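Local coordinates for fibronectin type III domain-containing protein (Simiduia agarivorans, PDB 6P2K) that belongs to glycoside hydrolase family 74 and probably hydrolyses xyloglucan-like β-glucans, this chain probably being its catalytic β-propeller part, at residues V20-N25 and Y338-G343; Q26-Y31 and T43-S48; A62-P67 and I105-G110; W321-D326 and T356-S361. All blocks are in the same frame, centred on the assembly; numbering follows the deposited sequence.

Interaction 1: residues V20-N25 and Y338-G343; sequences VVADPN and YTPVTG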
loop_
_atom_site.group_PDB
_atom_site.type_symbol
_atom_site.label_atom_id
_atom_site.label_comp_id
_atom_site.label_asym_id
_atom_site.label_seq_id
_atom_site.Cartn_x
_atom_site.Cartn_y
_atom_site.Cartn_z
ATOM N N VAL B 20 -29.214 40.109 -12.928
ATOM C CA VAL B 20 -28.156 40.528 -13.841
ATOM C C VAL B 20 -28.841 41.206 -15.017
ATOM O O VAL B 20 -29.688 40.594 -15.679
ATOM C CB VAL B 20 -27.289 39.350 -14.317
ATOM C CG1 VAL B 20 -26.343 39.802 -15.417
ATOM C CG2 VAL B 20 -26.513 38.753 -13.150
ATOM N N VAL B 21 -28.492 42.466 -15.267
ATOM C CA VAL B 21 -29.199 43.303 -16.229
ATOM C C VAL B 21 -28.237 43.718 -17.332
ATOM O O VAL B 21 -27.163 44.264 -17.053
ATOM C CB VAL B 21 -29.813 44.542 -15.552
ATOM C CG1 VAL B 21 -30.671 45.313 -16.546
ATOM C CG2 VAL B 21 -30.628 44.132 -14.335
ATOM N N ALA B 22 -28.636 43.485 -18.578
ATOM C CA ALA B 22 -27.818 43.873 -19.715
ATOM C C ALA B 22 -28.049 45.334 -20.074
ATOM O O ALA B 22 -29.174 45.840 -20.009
ATOM C CB ALA B 22 -28.123 42.987 -20.922
ATOM N N ASP B 23 -26.968 46.013 -20.443
ATOM C CA ASP B 23 -27.031 47.363 -20.983
ATOM C C ASP B 23 -27.521 47.263 -22.423
ATOM O O ASP B 23 -26.821 46.703 -23.278
ATOM C CB ASP B 23 -25.656 48.038 -20.902
ATOM C CG ASP B 23 -25.676 49.501 -21.328
ATOM O OD1 ASP B 23 -26.616 49.929 -22.035
ATOM O OD2 ASP B 23 -24.730 50.230 -20.962
ATOM N N PRO B 24 -28.713 47.781 -22.730
ATOM C CA PRO B 24 -29.201 47.706 -24.116
ATOM C C PRO B 24 -28.371 48.520 -25.095
ATOM O O PRO B 24 -28.445 48.264 -26.304
ATOM C CB PRO B 24 -30.633 48.248 -24.013
ATOM C CG PRO B 24 -30.600 49.151 -22.826
ATOM C CD PRO B 24 -29.649 48.502 -21.851
ATOM N N ASN B 25 -27.580 49.481 -24.614
ATOM C CA ASN B 25 -26.786 50.322 -25.501
ATOM C C ASN B 25 -25.452 49.695 -25.881
ATOM O O ASN B 25 -24.897 50.048 -26.928
ATOM C CB ASN B 25 -26.527 51.683 -24.851
ATOM C CG ASN B 25 -27.794 52.342 -24.349
ATOM O OD1 ASN B 25 -28.608 52.825 -25.134
ATOM N ND2 ASN B 25 -27.965 52.370 -23.032
ATOM N N TYR B 338 -33.700 37.451 -21.295
ATOM C CA TYR B 338 -33.147 37.441 -22.639
ATOM C C TYR B 338 -32.233 38.647 -22.831
ATOM O O TYR B 338 -32.381 39.676 -22.166
ATOM C CB TYR B 338 -34.267 37.481 -23.677
ATOM C CG TYR B 338 -35.130 36.241 -23.757
ATOM C CD1 TYR B 338 -34.635 35.053 -24.279
ATOM C CD2 TYR B 338 -36.449 36.267 -23.326
ATOM C CE1 TYR B 338 -35.431 33.924 -24.366
ATOM C CE2 TYR B 338 -37.256 35.145 -23.415
ATOM C CZ TYR B 338 -36.739 33.977 -23.934
ATOM O OH TYR B 338 -37.532 32.856 -24.022
ATOM N N THR B 339 -31.281 38.516 -23.751
ATOM C CA THR B 339 -30.445 39.654 -24.090
ATOM C C THR B 339 -31.233 40.645 -24.947
ATOM O O THR B 339 -32.154 40.258 -25.673
ATOM C CB THR B 339 -29.186 39.212 -24.836
ATOM O OG1 THR B 339 -29.548 38.498 -26.027
ATOM C CG2 THR B 339 -28.310 38.331 -23.955
ATOM N N PRO B 340 -30.903 41.934 -24.866
ATOM C CA PRO B 340 -31.553 42.914 -25.741
ATOM C C PRO B 340 -31.248 42.633 -27.205
ATOM O O PRO B 340 -30.321 41.896 -27.551
ATOM C CB PRO B 340 -30.946 44.252 -25.298
ATOM C CG PRO B 340 -30.408 44.002 -23.924
ATOM C CD PRO B 340 -29.995 42.564 -23.893
ATOM N N VAL B 341 -32.056 43.240 -28.077
ATOM C CA VAL B 341 -31.819 43.159 -29.514
ATOM C C VAL B 341 -30.961 44.307 -30.023
ATOM O O VAL B 341 -30.454 44.238 -31.155
ATOM C CB VAL B 341 -33.154 43.129 -30.283
ATOM C CG1 VAL B 341 -33.979 41.932 -29.857
ATOM C CG2 VAL B 341 -33.928 44.407 -30.036
ATOM N N THR B 342 -30.778 45.358 -29.229
ATOM C CA THR B 342 -29.990 46.514 -29.617
ATOM C C THR B 342 -28.549 46.375 -29.130
ATOM O O THR B 342 -28.192 45.437 -28.415
ATOM C CB THR B 342 -30.608 47.796 -29.056
ATOM O OG1 THR B 342 -30.856 47.629 -27.655
ATOM C CG2 THR B 342 -31.915 48.111 -29.763
ATOM N N GLY B 343 -27.717 47.332 -29.537
ATOM C CA GLY B 343 -26.365 47.451 -29.032
ATOM C C GLY B 343 -25.371 46.435 -29.545
ATOM O O GLY B 343 -24.235 46.409 -29.058
#
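A22 and P24 meet P340 in an apolar contact. The methyl CB of A22 lies 3.5 Å from P340 CD, and P340 CG rests 3.9 Å from P24 CA, with the two proline CB atoms 4.2 Å apart. Polar contact is thinner and sits further along. A chi1 of 50° on T342 sets OG1 between the backbone N and carbonyl carbon, with P24 O 2.8 Å from that hydroxyl; a hydrogen bond here is possible but not settled, since the proton has another acceptor nearby. G343 adds a CA-H...O contact, its CA 3.5 Å from P24 O. Within 20-25, D23 closes an Asx turn: its OD1 accepts from N25 N at 2.8 Å and also from N25 ND2. N25 looks away from 338-343, and its amide is held by G68 N and T66 O. The contact joins the end of strand 17-22, the first strand of one propeller blade, to the loop after strand 336-338, the first strand of the blade beside it. Backbone bonding of G343 to A27 ties the same loops. Chemically, the two prolines supply about half of the buried surface, while the polar part, unsettled, gathers on P24 O.

Interaction 2: residues Q26-Y31 and T43-S48; sequences QANVVY and TNNGES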
loop_
_atom_site.group_PDB
_atom_site.type_symbol
_atom_site.label_atom_id
_atom_site.label_comp_id
_atom_site.label_asym_id
_atom_site.label_seq_id
_atom_site.Cartn_x
_atom_site.Cartn_y
_atom_site.Cartn_z
ATOM N N GLN B 26 -24.923 48.784 -25.066
ATOM C CA GLN B 26 -23.579 48.250 -25.267
ATOM C C GLN B 26 -23.606 46.745 -25.053
ATOM O O GLN B 26 -23.848 46.284 -23.932
ATOM C CB GLN B 26 -22.580 48.893 -24.308
ATOM C CG GLN B 26 -22.499 50.399 -24.336
ATOM C CD GLN B 26 -21.560 50.909 -23.269
ATOM O OE1 GLN B 26 -20.450 51.352 -23.559
ATOM N NE2 GLN B 26 -21.991 50.820 -22.015
ATOM N N ALA B 27 -23.326 45.982 -26.105
ATOM C CA ALA B 27 -23.215 44.540 -25.952
ATOM C C ALA B 27 -22.043 44.193 -25.039
ATOM O O ALA B 27 -21.012 44.871 -25.043
ATOM C CB ALA B 27 -23.049 43.873 -27.314
ATOM N N ASN B 28 -22.225 43.140 -24.241
ATOM C CA ASN B 28 -21.273 42.617 -23.264
ATOM C C ASN B 28 -21.163 43.484 -22.012
ATOM O O ASN B 28 -20.315 43.203 -21.153
ATOM C CB ASN B 28 -19.881 42.406 -23.874
ATOM C CG ASN B 28 -19.916 41.494 -25.089
ATOM O OD1 ASN B 28 -20.520 40.423 -25.051
ATOM N ND2 ASN B 28 -19.282 41.923 -26.175
ATOM N N VAL B 29 -21.999 44.509 -21.866
ATOM C CA VAL B 29 -22.032 45.336 -20.663
ATOM C C VAL B 29 -23.220 44.901 -19.812
ATOM O O VAL B 29 -24.372 44.981 -20.250
ATOM C CB VAL B 29 -22.117 46.832 -21.004
ATOM C CG1 VAL B 29 -22.272 47.643 -19.732
ATOM C CG2 VAL B 29 -20.865 47.257 -21.751
ATOM N N VAL B 30 -22.941 44.426 -18.597
ATOM C CA VAL B 30 -23.969 43.921 -17.695
ATOM C C VAL B 30 -23.705 44.422 -16.283
ATOM O O VAL B 30 -22.563 44.692 -15.894
ATOM C CB VAL B 30 -24.040 42.376 -17.692
ATOM C CG1 VAL B 30 -24.577 41.865 -19.018
ATOM C CG2 VAL B 30 -22.668 41.783 -17.402
ATOM N N TYR B 31 -24.781 44.528 -15.506
ATOM C CA TYR B 31 -24.724 44.899 -14.102
ATOM C C TYR B 31 -25.333 43.779 -13.275
ATOM O O TYR B 31 -26.311 43.151 -13.695
ATOM C CB TYR B 31 -25.461 46.213 -13.850
ATOM C CG TYR B 31 -24.812 47.386 -14.543
ATOM C CD1 TYR B 31 -25.100 47.683 -15.869
ATOM C CD2 TYR B 31 -23.890 48.182 -13.879
ATOM C CE1 TYR B 31 -24.498 48.750 -16.506
ATOM C CE2 TYR B 31 -23.284 49.250 -14.507
ATOM C CZ TYR B 31 -23.590 49.529 -15.818
ATOM O OH TYR B 31 -22.979 50.590 -16.443
ATOM N N THR B 43 -17.765 44.669 -18.426
ATOM C CA THR B 43 -17.802 45.047 -19.835
ATOM C C THR B 43 -17.327 43.930 -20.757
ATOM O O THR B 43 -17.114 44.173 -21.948
ATOM C CB THR B 43 -16.969 46.305 -20.084
ATOM O OG1 THR B 43 -15.581 46.010 -19.882
ATOM C CG2 THR B 43 -17.390 47.428 -19.149
ATOM N N ASN B 44 -17.162 42.713 -20.243
ATOM C CA ASN B 44 -16.813 41.560 -21.064
ATOM C C ASN B 44 -17.808 40.427 -20.848
ATOM O O ASN B 44 -17.450 39.246 -20.866
ATOM C CB ASN B 44 -15.382 41.098 -20.789
ATOM C CG ASN B 44 -15.081 40.951 -19.306
ATOM O OD1 ASN B 44 -15.985 40.818 -18.484
ATOM N ND2 ASN B 44 -13.798 40.966 -18.963
ATOM N N ASN B 45 -19.076 40.788 -20.637
ATOM C CA ASN B 45 -20.173 39.834 -20.452
ATOM C C ASN B 45 -19.880 38.844 -19.326
ATOM O O ASN B 45 -20.159 37.646 -19.431
ATOM C CB ASN B 45 -20.494 39.097 -21.754
ATOM C CG ASN B 45 -21.911 38.554 -21.776
ATOM O OD1 ASN B 45 -22.835 39.194 -21.277
ATOM N ND2 ASN B 45 -22.086 37.366 -22.343
ATOM N N GLY B 46 -19.315 39.347 -18.234
ATOM C CA GLY B 46 -19.175 38.560 -17.031
ATOM C C GLY B 46 -17.908 37.748 -16.908
ATOM O O GLY B 46 -17.808 36.938 -15.978
ATOM N N GLU B 47 -16.939 37.923 -17.811
ATOM C CA GLU B 47 -15.655 37.251 -17.626
ATOM C C GLU B 47 -14.886 37.845 -16.453
ATOM O O GLU B 47 -14.073 37.151 -15.829
ATOM C CB GLU B 47 -14.825 37.319 -18.909
ATOM C CG GLU B 47 -15.249 36.314 -19.970
ATOM C CD GLU B 47 -15.340 34.891 -19.434
ATOM O OE1 GLU B 47 -16.370 34.225 -19.675
ATOM O OE2 GLU B 47 -14.383 34.436 -18.772
ATOM N N SER B 48 -15.133 39.114 -16.134
ATOM C CA SER B 48 -14.580 39.748 -14.947
ATOM C C SER B 48 -15.539 40.841 -14.501
ATOM O O SER B 48 -16.154 41.518 -15.328
ATOM C CB SER B 48 -13.190 40.339 -15.201
ATOM O OG SER B 48 -13.275 41.485 -16.031
#
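N28 and N45 meet through two different first torsions. In N28, CG is anti to the carbonyl carbon (chi1 -56°), whereas in N45 it is anti to the backbone N (chi1 -157°). The two side chains cross at about a right angle, with N28 OD1 3.6 Å from N45 CB, a van der Waals contact. The polar link is in the backbone: N45 N donates to N28 O at 2.8 Å, with an N-H...O angle of 150°. N28 is the third residue of a type II β-turn, Q26 to V29. The partner loop has the sequence pattern of an Asp box, from S42 through G46 to W49, with N44 in the acidic position; it occupies the usual place, between the third and fourth strands of a propeller blade. N44 OD1 accepts from S48 N at 3.0 Å and from S42 OG, and N44 ND2 donates to S48 OG at 3.0 Å, so both ends of this amide brace the loop. Next to N45, V30 CG1 lies 3.9 Å from N45 OD1, an oxygen that takes a weak hydrogen bond from W350 NE1. V30 CG2 reaches 4.2 Å from G46 N, and V29 CG2 lies 4.3 Å from T43 CB.

Interaction 3: residues A62-P67 and I105-G110; sequences AVAVTP and IAFKPG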
loop_
_atom_site.group_PDB
_atom_site.type_symbol
_atom_site.label_atom_id
_atom_site.label_comp_id
_atom_site.label_asym_id
_atom_site.label_seq_id
_atom_site.Cartn_x
_atom_site.Cartn_y
_atom_site.Cartn_z
ATOM N N ALA B 62 -32.925 46.179 -8.205
ATOM C CA ALA B 62 -33.138 46.465 -9.617
ATOM C C ALA B 62 -32.055 47.403 -10.132
ATOM O O ALA B 62 -31.572 48.276 -9.406
ATOM C CB ALA B 62 -34.520 47.079 -9.863
ATOM N N VAL B 63 -31.686 47.207 -11.395
ATOM C CA VAL B 63 -30.767 48.084 -12.111
ATOM C C VAL B 63 -31.321 48.299 -13.512
ATOM O O VAL B 63 -31.786 47.353 -14.156
ATOM C CB VAL B 63 -29.336 47.502 -12.173
ATOM C CG1 VAL B 63 -28.414 48.427 -12.953
ATOM C CG2 VAL B 63 -28.785 47.265 -10.779
ATOM N N ALA B 64 -31.277 49.544 -13.985
ATOM C CA ALA B 64 -31.740 49.869 -15.328
ATOM C C ALA B 64 -30.836 50.928 -15.938
ATOM O O ALA B 64 -30.512 51.925 -15.287
ATOM C CB ALA B 64 -33.192 50.360 -15.318
ATOM N N VAL B 65 -30.432 50.706 -17.186
ATOM C CA VAL B 65 -29.641 51.663 -17.951
ATOM C C VAL B 65 -30.570 52.401 -18.901
ATOM O O VAL B 65 -31.440 51.791 -19.530
ATOM C CB VAL B 65 -28.504 50.958 -18.716
ATOM C CG1 VAL B 65 -27.500 51.973 -19.225
ATOM C CG2 VAL B 65 -27.821 49.934 -17.827
ATOM N N THR B 66 -30.390 53.708 -19.010
ATOM C CA THR B 66 -31.287 54.503 -19.838
ATOM C C THR B 66 -31.074 54.181 -21.311
ATOM O O THR B 66 -29.933 54.203 -21.788
ATOM C CB THR B 66 -31.072 55.992 -19.605
ATOM O OG1 THR B 66 -29.705 56.323 -19.869
ATOM C CG2 THR B 66 -31.429 56.363 -18.181
ATOM N N PRO B 67 -32.130 53.865 -22.054
ATOM C CA PRO B 67 -32.000 53.752 -23.509
ATOM C C PRO B 67 -31.445 55.036 -24.112
ATOM O O PRO B 67 -31.961 56.129 -23.873
ATOM C CB PRO B 67 -33.438 53.486 -23.970
ATOM C CG PRO B 67 -34.084 52.838 -22.786
ATOM C CD PRO B 67 -33.472 53.488 -21.584
ATOM N N ILE B 105 -37.674 49.237 -12.579
ATOM C CA ILE B 105 -37.535 50.489 -13.318
ATOM C C ILE B 105 -37.781 50.195 -14.791
ATOM O O ILE B 105 -37.197 49.259 -15.348
ATOM C CB ILE B 105 -36.150 51.140 -13.124
ATOM C CG1 ILE B 105 -35.769 51.184 -11.644
ATOM C CG2 ILE B 105 -36.138 52.544 -13.705
ATOM C CD1 ILE B 105 -34.303 50.895 -11.386
ATOM N N ALA B 106 -38.646 50.989 -15.423
ATOM C CA ALA B 106 -39.002 50.779 -16.819
ATOM C C ALA B 106 -39.107 52.118 -17.532
ATOM O O ALA B 106 -39.636 53.088 -16.979
ATOM C CB ALA B 106 -40.324 50.010 -16.951
ATOM N N PHE B 107 -38.608 52.161 -18.764
ATOM C CA PHE B 107 -38.621 53.358 -19.590
ATOM C C PHE B 107 -39.689 53.254 -20.675
ATOM O O PHE B 107 -40.116 52.163 -21.059
ATOM C CB PHE B 107 -37.251 53.589 -20.237
ATOM C CG PHE B 107 -36.133 53.765 -19.251
ATOM C CD1 PHE B 107 -35.443 52.670 -18.763
ATOM C CD2 PHE B 107 -35.769 55.027 -18.817
ATOM C CE1 PHE B 107 -34.413 52.829 -17.860
ATOM C CE2 PHE B 107 -34.740 55.191 -17.913
ATOM C CZ PHE B 107 -34.061 54.090 -17.435
ATOM N N LYS B 108 -40.106 54.408 -21.172
ATOM C CA LYS B 108 -41.097 54.446 -22.241
ATOM C C LYS B 108 -40.408 54.260 -23.590
ATOM O O LYS B 108 -39.380 54.896 -23.845
ATOM C CB LYS B 108 -41.860 55.766 -22.215
ATOM C CG LYS B 108 -42.881 55.933 -23.328
ATOM C CD LYS B 108 -43.785 57.127 -23.058
ATOM C CE LYS B 108 -44.525 57.564 -24.311
ATOM N NZ LYS B 108 -45.348 58.786 -24.069
ATOM N N PRO B 109 -40.924 53.395 -24.460
ATOM C CA PRO B 109 -40.307 53.224 -25.782
ATOM C C PRO B 109 -40.383 54.511 -26.592
ATOM O O PRO B 109 -41.446 55.119 -26.726
ATOM C CB PRO B 109 -41.138 52.102 -26.418
ATOM C CG PRO B 109 -41.764 51.385 -25.260
ATOM C CD PRO B 109 -42.031 52.451 -24.241
ATOM N N GLY B 110 -39.236 54.924 -27.127
ATOM C CA GLY B 110 -39.145 56.138 -27.905
ATOM C C GLY B 110 -38.870 57.395 -27.109
ATOM O O GLY B 110 -38.500 58.416 -27.702
#
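F107 fills the space between A64, T66 and P67, where the first strands of two successive β-propeller blades run side by side. Strands 62-66 and 105-108 point the same way, 23° apart, and their axes approach to 7.3 Å, too wide for backbone pairing; side chains make the join. At the root of the phenylalanine, CB lies 4.0 Å from P67 CD. A chi1 of -60°, CG anti to the carbonyl carbon, carries the ring against P67, and CG and CD1 both meet P67 CD. That methylene sits over the ring face, 3.6 Å from the centroid and 18° off the normal, a clear CH-pi contact; T66 CA makes a second one over the same face. Further out along one side, CE1 meets A64 CB at the ring edge, 3.7 Å away, with V65 O also close. On the other side CE2 is 3.5 Å from T66 CG2, which stays near as far as CZ at the tip. With an alanine in place of F107, the two strands would probably be left with a gap, and P67 and T66 would lose the face they pack on. Two residues earlier, I105 continues the apolar seam: its CB touches A64 CB at 3.8 Å. I115, on the neighbouring strand of the same blade, touches both F107 and I105. The last link is I105 CD1, 4.1 Å from A62 CB.

Interaction 4: residues W321-D326 and T356-S361; sequences WDIGWD and TMYYAS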
loop_
_atom_site.group_PDB
_atom_site.type_symbol
_atom_site.label_atom_id
_atom_site.label_comp_id
_atom_site.label_asym_id
_atom_site.label_seq_id
_atom_site.Cartn_x
_atom_site.Cartn_y
_atom_site.Cartn_z
ATOM N N TRP B 321 -22.374 21.533 -18.639
ATOM C CA TRP B 321 -22.030 22.907 -18.301
ATOM C C TRP B 321 -21.180 22.915 -17.039
ATOM O O TRP B 321 -21.267 22.008 -16.209
ATOM C CB TRP B 321 -23.277 23.792 -18.126
ATOM C CG TRP B 321 -24.378 23.195 -17.301
ATOM C CD1 TRP B 321 -25.298 22.270 -17.706
ATOM C CD2 TRP B 321 -24.691 23.497 -15.934
ATOM N NE1 TRP B 321 -26.157 21.971 -16.674
ATOM C CE2 TRP B 321 -25.806 22.709 -15.575
ATOM C CE3 TRP B 321 -24.135 24.354 -14.980
ATOM C CZ2 TRP B 321 -26.375 22.754 -14.302
ATOM C CZ3 TRP B 321 -24.701 24.398 -13.718
ATOM C CH2 TRP B 321 -25.808 23.601 -13.390
ATOM N N ASP B 322 -20.349 23.945 -16.911
ATOM C CA ASP B 322 -19.431 24.073 -15.781
ATOM C C ASP B 322 -20.204 24.566 -14.563
ATOM O O ASP B 322 -20.599 25.734 -14.495
ATOM C CB ASP B 322 -18.289 25.024 -16.130
ATOM C CG ASP B 322 -17.349 25.275 -14.957
ATOM O OD1 ASP B 322 -17.312 24.445 -14.020
ATOM O OD2 ASP B 322 -16.645 26.312 -14.972
ATOM N N ILE B 323 -20.410 23.679 -13.587
ATOM C CA ILE B 323 -21.130 24.063 -12.380
ATOM C C ILE B 323 -20.288 24.927 -11.453
ATOM O O ILE B 323 -20.819 25.483 -10.482
ATOM C CB ILE B 323 -21.651 22.801 -11.659
ATOM C CG1 ILE B 323 -22.801 23.162 -10.712
ATOM C CG2 ILE B 323 -20.518 22.084 -10.929
ATOM C CD1 ILE B 323 -23.706 21.998 -10.363
ATOM N N GLY B 324 -18.996 25.083 -11.740
ATOM C CA GLY B 324 -18.168 25.908 -10.880
ATOM C C GLY B 324 -17.950 25.256 -9.523
ATOM O O GLY B 324 -18.118 24.046 -9.344
ATOM N N TRP B 325 -17.570 26.084 -8.545
ATOM C CA TRP B 325 -17.331 25.541 -7.213
ATOM C C TRP B 325 -18.630 25.231 -6.482
ATOM O O TRP B 325 -18.661 24.315 -5.650
ATOM C CB TRP B 325 -16.464 26.494 -6.377
ATOM C CG TRP B 325 -17.071 27.837 -6.026
ATOM C CD1 TRP B 325 -16.796 29.039 -6.617
ATOM C CD2 TRP B 325 -18.013 28.116 -4.978
ATOM N NE1 TRP B 325 -17.517 30.042 -6.015
ATOM C CE2 TRP B 325 -18.273 29.502 -5.008
ATOM C CE3 TRP B 325 -18.669 27.329 -4.025
ATOM C CZ2 TRP B 325 -19.159 30.116 -4.121
ATOM C CZ3 TRP B 325 -19.554 27.941 -3.149
ATOM C CH2 TRP B 325 -19.788 29.322 -3.203
ATOM N N ASP B 326 -19.704 25.960 -6.784
ATOM C CA ASP B 326 -20.975 25.826 -6.071
ATOM C C ASP B 326 -21.792 24.726 -6.737
ATOM O O ASP B 326 -22.528 24.960 -7.697
ATOM C CB ASP B 326 -21.718 27.156 -6.061
ATOM C CG ASP B 326 -22.911 27.160 -5.117
ATOM O OD1 ASP B 326 -23.130 26.149 -4.416
ATOM O OD2 ASP B 326 -23.629 28.181 -5.079
ATOM N N THR B 356 -25.104 32.422 -8.034
ATOM C CA THR B 356 -24.123 32.467 -9.108
ATOM C C THR B 356 -24.625 33.354 -10.243
ATOM O O THR B 356 -25.710 33.938 -10.178
ATOM C CB THR B 356 -23.825 31.050 -9.615
ATOM O OG1 THR B 356 -25.047 30.428 -10.037
ATOM C CG2 THR B 356 -23.205 30.212 -8.504
ATOM N N MET B 357 -23.813 33.458 -11.294
ATOM C CA MET B 357 -24.183 34.155 -12.518
ATOM C C MET B 357 -23.822 33.270 -13.700
ATOM O O MET B 357 -22.688 32.788 -13.793
ATOM C CB MET B 357 -23.481 35.516 -12.634
ATOM C CG MET B 357 -23.751 36.466 -11.475
ATOM S SD MET B 357 -22.610 36.229 -10.098
ATOM C CE MET B 357 -21.116 36.952 -10.772
ATOM N N TYR B 358 -24.783 33.061 -14.596
ATOM C CA TYR B 358 -24.608 32.165 -15.729
ATOM C C TYR B 358 -25.148 32.822 -16.987
ATOM O O TYR B 358 -26.179 33.499 -16.947
ATOM C CB TYR B 358 -25.323 30.828 -15.494
ATOM C CG TYR B 358 -24.488 29.814 -14.749
ATOM C CD1 TYR B 358 -24.437 29.811 -13.362
ATOM C CD2 TYR B 358 -23.750 28.858 -15.433
ATOM C CE1 TYR B 358 -23.671 28.883 -12.675
ATOM C CE2 TYR B 358 -22.985 27.927 -14.759
ATOM C CZ TYR B 358 -22.951 27.947 -13.382
ATOM O OH TYR B 358 -22.191 27.027 -12.710
ATOM N N TYR B 359 -24.450 32.614 -18.103
ATOM C CA TYR B 359 -24.884 33.120 -19.396
ATOM C C TYR B 359 -24.959 31.975 -20.394
ATOM O O TYR B 359 -24.064 31.124 -20.450
ATOM C CB TYR B 359 -23.938 34.204 -19.928
ATOM C CG TYR B 359 -24.307 34.687 -21.312
ATOM C CD1 TYR B 359 -25.304 35.636 -21.493
ATOM C CD2 TYR B 359 -23.666 34.189 -22.437
ATOM C CE1 TYR B 359 -25.646 36.079 -22.756
ATOM C CE2 TYR B 359 -24.003 34.623 -23.703
ATOM C CZ TYR B 359 -24.992 35.567 -23.855
ATOM O OH TYR B 359 -25.328 36.003 -25.114
ATOM N N ALA B 360 -26.025 31.964 -21.185
ATOM C CA ALA B 360 -26.231 30.959 -22.215
ATOM C C ALA B 360 -26.196 31.627 -23.579
ATOM O O ALA B 360 -26.899 32.616 -23.806
ATOM C CB ALA B 360 -27.565 30.236 -22.023
ATOM N N SER B 361 -25.370 31.103 -24.477
ATOM C CA SER B 361 -25.442 31.507 -25.870
ATOM C C SER B 361 -26.401 30.581 -26.610
ATOM O O SER B 361 -26.655 29.449 -26.193
ATOM C CB SER B 361 -24.059 31.488 -26.525
ATOM O OG SER B 361 -23.391 30.264 -26.274
HETATM O O HOH W 1 -23.550 26.626 -9.808
#
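An Asx turn, D322 OD1 accepting from G324 N at 2.9 Å, presents its backbone carbonyls to the hydroxyl of Y358. The turn lies in the loop linking strand 304-314 of one propeller blade to strand 336-338 of the next, and Y358 opens strand 358-363 there. Y358 CG, anti to the carbonyl carbon (chi1 -87°), sends the hydroxyl across to the loop. Y358 OH donates to D322 O at 2.7 Å, in the carbonyl plane on a lone pair, with a C=O...O angle of 132°. I323 O is 3.0 Å from the same hydroxyl and takes a hydrogen bond from Y375 OH. Water 1 donates to Y358 OH, at 3.2 Å, and to D326 O, at 2.9 Å. W321 turns its edge toward the tyrosine face in an offset edge-to-face pair, six-membered ring centroids 5.6 Å apart, planes at 89° and W321 CE3 3.8 Å from Y358 CE2. W314 meets both rings. A phenylalanine in place of Y358 would probably keep the aromatic pair but leave D322 O without its donor and water 1 with one acceptor fewer. D322 OD1 also accepts from Y393 OH, and OD2 from N373 ND2. T356 CG2 lies 4.0 Å from D326 OD2, which Q355 NE2 holds. Backbone oxygens of a loop without regular secondary structure thus meet tyrosine hydroxyls and a water, consistent with a loop held by neutral donors.

Interactions 1 and 2 both involve the blade of strands 17-22 and 30-34, where V21 N and D23 N probably bond to Y31 O and V29 O. Interaction 1 is a surface contact between blades, rich in proline; interaction 2, partly buried, works within a blade through a backbone bond and an Asp-box loop. Interaction 3 is buried and apolar, again joining neighbouring blades, and meets interaction 1 where V21 CG1 packs on V63 O. Interaction 4, the most completely buried, ties an inter-blade loop to strand 358-363 and adds a tyrosine hydroxyl and a water. It touches interaction 1 through Y359 on T339 and M357 on V20, and interaction 2 through Y359 on N45, but stays about 12 Å from interaction 3 at the nearest atoms.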